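Local atomic coordinates of phycocyanobilin lyase subunit beta (Nostoc sp. PCC 7120, PDB entry 5N3U), a protein that associates with CpcE to form a lyase that is probably required for attaching the phycocyanobilin chromophore to the phycocyanin subunit CpcA. Residues L98-A102 with A114-L118; W151-Y155 with D185-V190. One frame throughout, in Å; residues are numbered along the deposited sequence.

Contact 1 lies in the middle of this all-helical protein, its centre about 4 Å from that of the chain, whereas the centre of contact 2 is about 17 Å away, though most of its touching residues are buried too. They share no helix: contact 1 joins the neighbouring helices 95-104 and 108-118, and contact 2 joins the start of helix 151-163 to the turn before helix 188-198 and that helix's first residues. The two do not touch, but A115 of contact 1 packs on A156, just beyond the segment 151-155. Contact 1 packs aliphatic side chains against one another and against backbone, with no hydrogen bond between its segments. Contact 2 centres on an arginine-aspartate salt bridge and lies against the partner subunit CpcE.

Contact 1 (L98-A102 with A114-L118); sequences LIDAA and AAKGL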
loop_
_atom_site.group_PDB
_atom_site.type_symbol
_atom_site.label_atom_id
_atom_site.label_comp_id
_atom_site.label_asym_id
_atom_site.label_seq_id
_atom_site.Cartn_x
_atom_site.Cartn_y
_atom_site.Cartn_z
ATOM N N LEU B 98 -15.607 -9.463 -5.343
ATOM C CA LEU B 98 -15.387 -9.653 -3.955
ATOM C C LEU B 98 -14.397 -10.748 -3.638
ATOM O O LEU B 98 -13.582 -10.651 -2.721
ATOM C CB LEU B 98 -16.687 -9.923 -3.216
ATOM C CG LEU B 98 -17.471 -8.780 -2.669
ATOM C CD1 LEU B 98 -17.473 -7.554 -3.498
ATOM C CD2 LEU B 98 -18.878 -9.239 -2.288
ATOM N N ILE B 99 -14.433 -11.792 -4.432
ATOM C CA ILE B 99 -13.431 -12.878 -4.249
ATOM C C ILE B 99 -12.019 -12.422 -4.525
ATOM O O ILE B 99 -11.066 -12.618 -3.714
ATOM C CB ILE B 99 -13.761 -14.046 -5.145
ATOM C CG1 ILE B 99 -14.936 -14.766 -4.575
ATOM C CG2 ILE B 99 -12.576 -14.980 -5.261
ATOM C CD1 ILE B 99 -15.401 -15.905 -5.485
ATOM N N ASP B 100 -11.872 -11.624 -5.565
ATOM C CA ASP B 100 -10.586 -11.077 -5.854
ATOM C C ASP B 100 -10.057 -10.191 -4.797
ATOM O O ASP B 100 -8.893 -10.250 -4.459
ATOM C CB ASP B 100 -10.662 -10.200 -7.122
ATOM C CG ASP B 100 -10.491 -10.997 -8.325
ATOM O OD1 ASP B 100 -10.055 -12.158 -8.176
ATOM O OD2 ASP B 100 -10.792 -10.518 -9.450
ATOM N N ALA B 101 -10.891 -9.315 -4.295
ATOM C CA ALA B 101 -10.563 -8.440 -3.244
ATOM C C ALA B 101 -10.222 -9.140 -1.979
ATOM O O ALA B 101 -9.216 -8.858 -1.382
ATOM C CB ALA B 101 -11.734 -7.519 -2.969
ATOM N N ALA B 102 -11.015 -10.107 -1.579
ATOM C CA ALA B 102 -10.710 -10.869 -0.393
ATOM C C ALA B 102 -9.429 -11.673 -0.490
ATOM O O ALA B 102 -8.669 -11.752 0.461
ATOM C CB ALA B 102 -11.849 -11.766 -0.077
ATOM N N ALA B 114 -14.683 -7.169 1.870
ATOM C CA ALA B 114 -15.051 -8.180 0.919
ATOM C C ALA B 114 -15.459 -9.495 1.631
ATOM O O ALA B 114 -16.463 -10.075 1.283
ATOM C CB ALA B 114 -13.901 -8.395 -0.006
ATOM N N ALA B 115 -14.738 -9.871 2.693
ATOM C CA ALA B 115 -14.985 -11.059 3.488
ATOM C C ALA B 115 -16.377 -11.006 4.096
ATOM O O ALA B 115 -17.160 -11.936 3.934
ATOM C CB ALA B 115 -13.918 -11.175 4.559
ATOM N N LYS B 116 -16.709 -9.905 4.717
ATOM C CA LYS B 116 -18.077 -9.730 5.194
ATOM C C LYS B 116 -19.089 -9.850 4.094
ATOM O O LYS B 116 -20.088 -10.562 4.241
ATOM C CB LYS B 116 -18.248 -8.423 5.915
ATOM C CG LYS B 116 -19.618 -8.250 6.590
ATOM C CD LYS B 116 -19.702 -6.934 7.355
ATOM C CE LYS B 116 -21.007 -6.799 8.104
ATOM N NZ LYS B 116 -21.162 -5.364 8.480
ATOM N N GLY B 117 -18.872 -9.142 3.000
ATOM C CA GLY B 117 -19.760 -9.171 1.895
ATOM C C GLY B 117 -20.006 -10.547 1.273
ATOM O O GLY B 117 -21.128 -10.879 0.919
ATOM N N LEU B 118 -18.962 -11.339 1.202
ATOM C CA LEU B 118 -19.047 -12.641 0.566
ATOM C C LEU B 118 -20.137 -13.530 1.230
ATOM O O LEU B 118 -20.647 -14.458 0.581
ATOM C CB LEU B 118 -17.738 -13.334 0.618
ATOM C CG LEU B 118 -16.825 -12.907 -0.515
ATOM C CD1 LEU B 118 -15.461 -13.443 -0.294
ATOM C CD2 LEU B 118 -17.402 -13.362 -1.879
#
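The methyl group of A114 is a small knob pressed into the backbone of helix 95-104. Its CB lies 3.5 Å from L98 O and 3.7 Å from A102 N, two atoms already joined by a helical hydrogen bond, while the CB atoms of A101 and A102 border it. The short alanine side chain suits a place so close to the backbone, where a longer one would probably clash. In return, the L98 side chain reaches over helix 108-118 at G117, its CD2 resting 4.0 Å from G117 C. Glycine suits this spot because a beta carbon would come tightly against that methyl. L118 is the large bump of its own helix and fits between L98, I99 and A102. With CG anti to the carbonyl carbon (chi1 -84°), its fork is carried to the facing helix: CD2 meets L98 CB at 3.8 Å and I99 CG1 at 3.9 Å, and CD1 meets A102 CB at 4.0 Å. The I99 and L118 side chains cross nearly perpendicularly, and T141 of helix 130-145 touches both. Trimming L118 to an alanine would probably leave a gap between L98 CB, I99 CG1 and A102 CB and strip T141 of part of its packing. I83 of helix 76-89 also packs on L98 and A114. The two short helical segments run roughly antiparallel, at 141°, with their axes 8.8 Å apart, as neighbouring helices do in a HEAT-repeat array. No hydrogen bond joins the two segments, so within them the contact rests on fit and buried apolar surface, while R111 NE of helix 108-118 bonds to A102 O.

Contact 2 (W151-Y155 with D185-V190); sequences WSIRY and DAEKAV
R154 reaches from helix 151-163 to D185, and its side chain can be followed atom by atom. CB starts beside V190, with CG1 of that valine 4.4 Å away. CD comes to 3.4 Å from D185 OD2, and the bend at chi3 (-68°) then turns NE toward that carboxylate. NE donates to the syn lone pair of D185 OD2 at 2.8 Å, while NH2 donates to D185 OD1 at 3.0 Å, nearly straight at 161°. This is a side-on, two-bond salt bridge, although the guanidinium and carboxylate planes are turned 31° from each other. NH1 bonds to D148 O, just ahead of the helix, and W151 CA lies over one face of the guanidinium; together these contacts fix its rotation. Arginine suits the place because one flat cation can serve an acid and a backbone carbonyl at once.

D185 OD1 has a second task: its anti lone pair accepts from E187 N at 3.0 Å, forming an Asx turn. E187 CG touches R154 NH2 at 3.5 Å and W151 CB at 3.8 Å, so its methylene groups serve as packing while OE1 forms a salt bridge with K245 of the alpha subunit. That lysine also makes a cation-pi contact with W151, and Y155 OH bonds to D273 of the alpha subunit. V190 CG2 fills in against W151 O at 3.8 Å. The contact thus ties the first turn of helix 151-163 to the turn before helix 188-198 and that helix's first residues, while I153 packs on helix 108-118.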
loop_
_atom_site.group_PDB
_atom_site.type_symbol
_atom_site.label_atom_id
_atom_site.label_comp_id
_atom_site.label_asym_id
_atom_site.label_seq_id
_atom_site.Cartn_x
_atom_site.Cartn_y
_atom_site.Cartn_z
ATOM N N TRP B 151 -4.972 -11.092 12.238
ATOM C CA TRP B 151 -6.153 -11.473 13.055
ATOM C C TRP B 151 -7.396 -10.851 12.477
ATOM O O TRP B 151 -8.449 -11.496 12.516
ATOM C CB TRP B 151 -5.993 -11.067 14.553
ATOM C CG TRP B 151 -6.095 -9.649 14.744
ATOM C CD1 TRP B 151 -5.095 -8.721 14.676
ATOM C CD2 TRP B 151 -7.281 -8.943 15.006
ATOM N NE1 TRP B 151 -5.601 -7.488 14.821
ATOM C CE2 TRP B 151 -6.956 -7.599 15.052
ATOM C CE3 TRP B 151 -8.614 -9.325 15.140
ATOM C CZ2 TRP B 151 -7.901 -6.629 15.259
ATOM C CZ3 TRP B 151 -9.547 -8.359 15.355
ATOM C CH2 TRP B 151 -9.199 -7.036 15.419
ATOM N N SER B 152 -7.327 -9.603 12.008
ATOM C CA SER B 152 -8.534 -8.933 11.557
ATOM C C SER B 152 -9.120 -9.561 10.260
ATOM O O SER B 152 -10.353 -9.472 10.025
ATOM C CB SER B 152 -8.319 -7.439 11.395
ATOM O OG SER B 152 -7.526 -7.140 10.282
ATOM N N ILE B 153 -8.270 -10.178 9.427
ATOM C CA ILE B 153 -8.734 -10.890 8.261
ATOM C C ILE B 153 -9.452 -12.122 8.696
ATOM O O ILE B 153 -10.538 -12.450 8.183
ATOM C CB ILE B 153 -7.559 -11.318 7.321
ATOM C CG1 ILE B 153 -6.778 -10.144 6.778
ATOM C CG2 ILE B 153 -8.103 -12.139 6.172
ATOM C CD1 ILE B 153 -7.609 -9.026 6.304
ATOM N N ARG B 154 -8.872 -12.852 9.634
ATOM C CA ARG B 154 -9.555 -14.048 10.166
ATOM C C ARG B 154 -10.868 -13.690 10.838
ATOM O O ARG B 154 -11.830 -14.383 10.661
ATOM C CB ARG B 154 -8.667 -14.875 11.156
ATOM C CG ARG B 154 -7.368 -15.351 10.595
ATOM C CD ARG B 154 -6.735 -16.480 11.434
ATOM N NE ARG B 154 -6.277 -16.031 12.765
ATOM C CZ ARG B 154 -5.242 -15.235 13.057
ATOM N NH1 ARG B 154 -4.457 -14.697 12.132
ATOM N NH2 ARG B 154 -4.987 -14.956 14.356
ATOM N N TYR B 155 -10.918 -12.573 11.552
ATOM C CA TYR B 155 -12.166 -12.159 12.168
ATOM C C TYR B 155 -13.234 -11.922 11.113
ATOM O O TYR B 155 -14.381 -12.402 11.201
ATOM C CB TYR B 155 -11.873 -10.878 12.977
ATOM C CG TYR B 155 -13.033 -10.390 13.817
ATOM C CD1 TYR B 155 -14.052 -9.673 13.250
ATOM C CD2 TYR B 155 -13.073 -10.626 15.177
ATOM C CE1 TYR B 155 -15.139 -9.199 13.999
ATOM C CE2 TYR B 155 -14.162 -10.185 15.942
ATOM C CZ TYR B 155 -15.176 -9.494 15.366
ATOM O OH TYR B 155 -16.259 -9.039 16.123
ATOM N N ASP B 185 -6.486 -21.052 17.296
ATOM C CA ASP B 185 -6.218 -19.659 17.087
ATOM C C ASP B 185 -5.461 -19.031 18.279
ATOM O O ASP B 185 -5.860 -19.133 19.417
ATOM C CB ASP B 185 -7.475 -18.876 16.685
ATOM C CG ASP B 185 -7.141 -17.721 15.757
ATOM O OD1 ASP B 185 -6.583 -16.698 16.231
ATOM O OD2 ASP B 185 -7.376 -17.865 14.528
ATOM N N ALA B 186 -4.365 -18.376 17.945
ATOM C CA ALA B 186 -3.613 -17.579 18.853
ATOM C C ALA B 186 -4.440 -16.475 19.534
ATOM O O ALA B 186 -4.133 -16.146 20.671
ATOM C CB ALA B 186 -2.414 -16.963 18.094
ATOM N N GLU B 187 -5.481 -15.940 18.867
ATOM C CA GLU B 187 -6.079 -14.690 19.271
ATOM C C GLU B 187 -7.359 -14.904 20.021
ATOM O O GLU B 187 -8.251 -15.576 19.570
ATOM C CB GLU B 187 -6.305 -13.773 18.049
ATOM C CG GLU B 187 -5.007 -13.341 17.410
ATOM C CD GLU B 187 -4.322 -12.218 18.161
ATOM O OE1 GLU B 187 -4.949 -11.646 19.099
ATOM O OE2 GLU B 187 -3.177 -11.880 17.789
ATOM N N LYS B 188 -7.443 -14.313 21.201
ATOM C CA LYS B 188 -8.627 -14.428 22.021
ATOM C C LYS B 188 -9.804 -13.765 21.336
ATOM O O LYS B 188 -10.925 -14.219 21.431
ATOM C CB LYS B 188 -8.384 -13.721 23.345
ATOM C CG LYS B 188 -8.353 -14.609 24.547
ATOM C CD LYS B 188 -8.563 -13.799 25.837
ATOM C CE LYS B 188 -7.317 -13.007 26.198
ATOM N NZ LYS B 188 -7.538 -12.313 27.489
ATOM N N ALA B 189 -9.540 -12.667 20.640
ATOM C CA ALA B 189 -10.594 -11.998 19.890
ATOM C C ALA B 189 -11.265 -12.858 18.835
ATOM O O ALA B 189 -12.476 -12.788 18.621
ATOM C CB ALA B 189 -10.040 -10.753 19.240
ATOM N N VAL B 190 -10.471 -13.645 18.166
ATOM C CA VAL B 190 -10.952 -14.462 17.080
ATOM C C VAL B 190 -11.730 -15.677 17.645
ATOM O O VAL B 190 -12.811 -16.051 17.156
ATOM C CB VAL B 190 -9.723 -14.892 16.225
ATOM C CG1 VAL B 190 -10.087 -15.922 15.209
ATOM C CG2 VAL B 190 -9.067 -13.673 15.551
#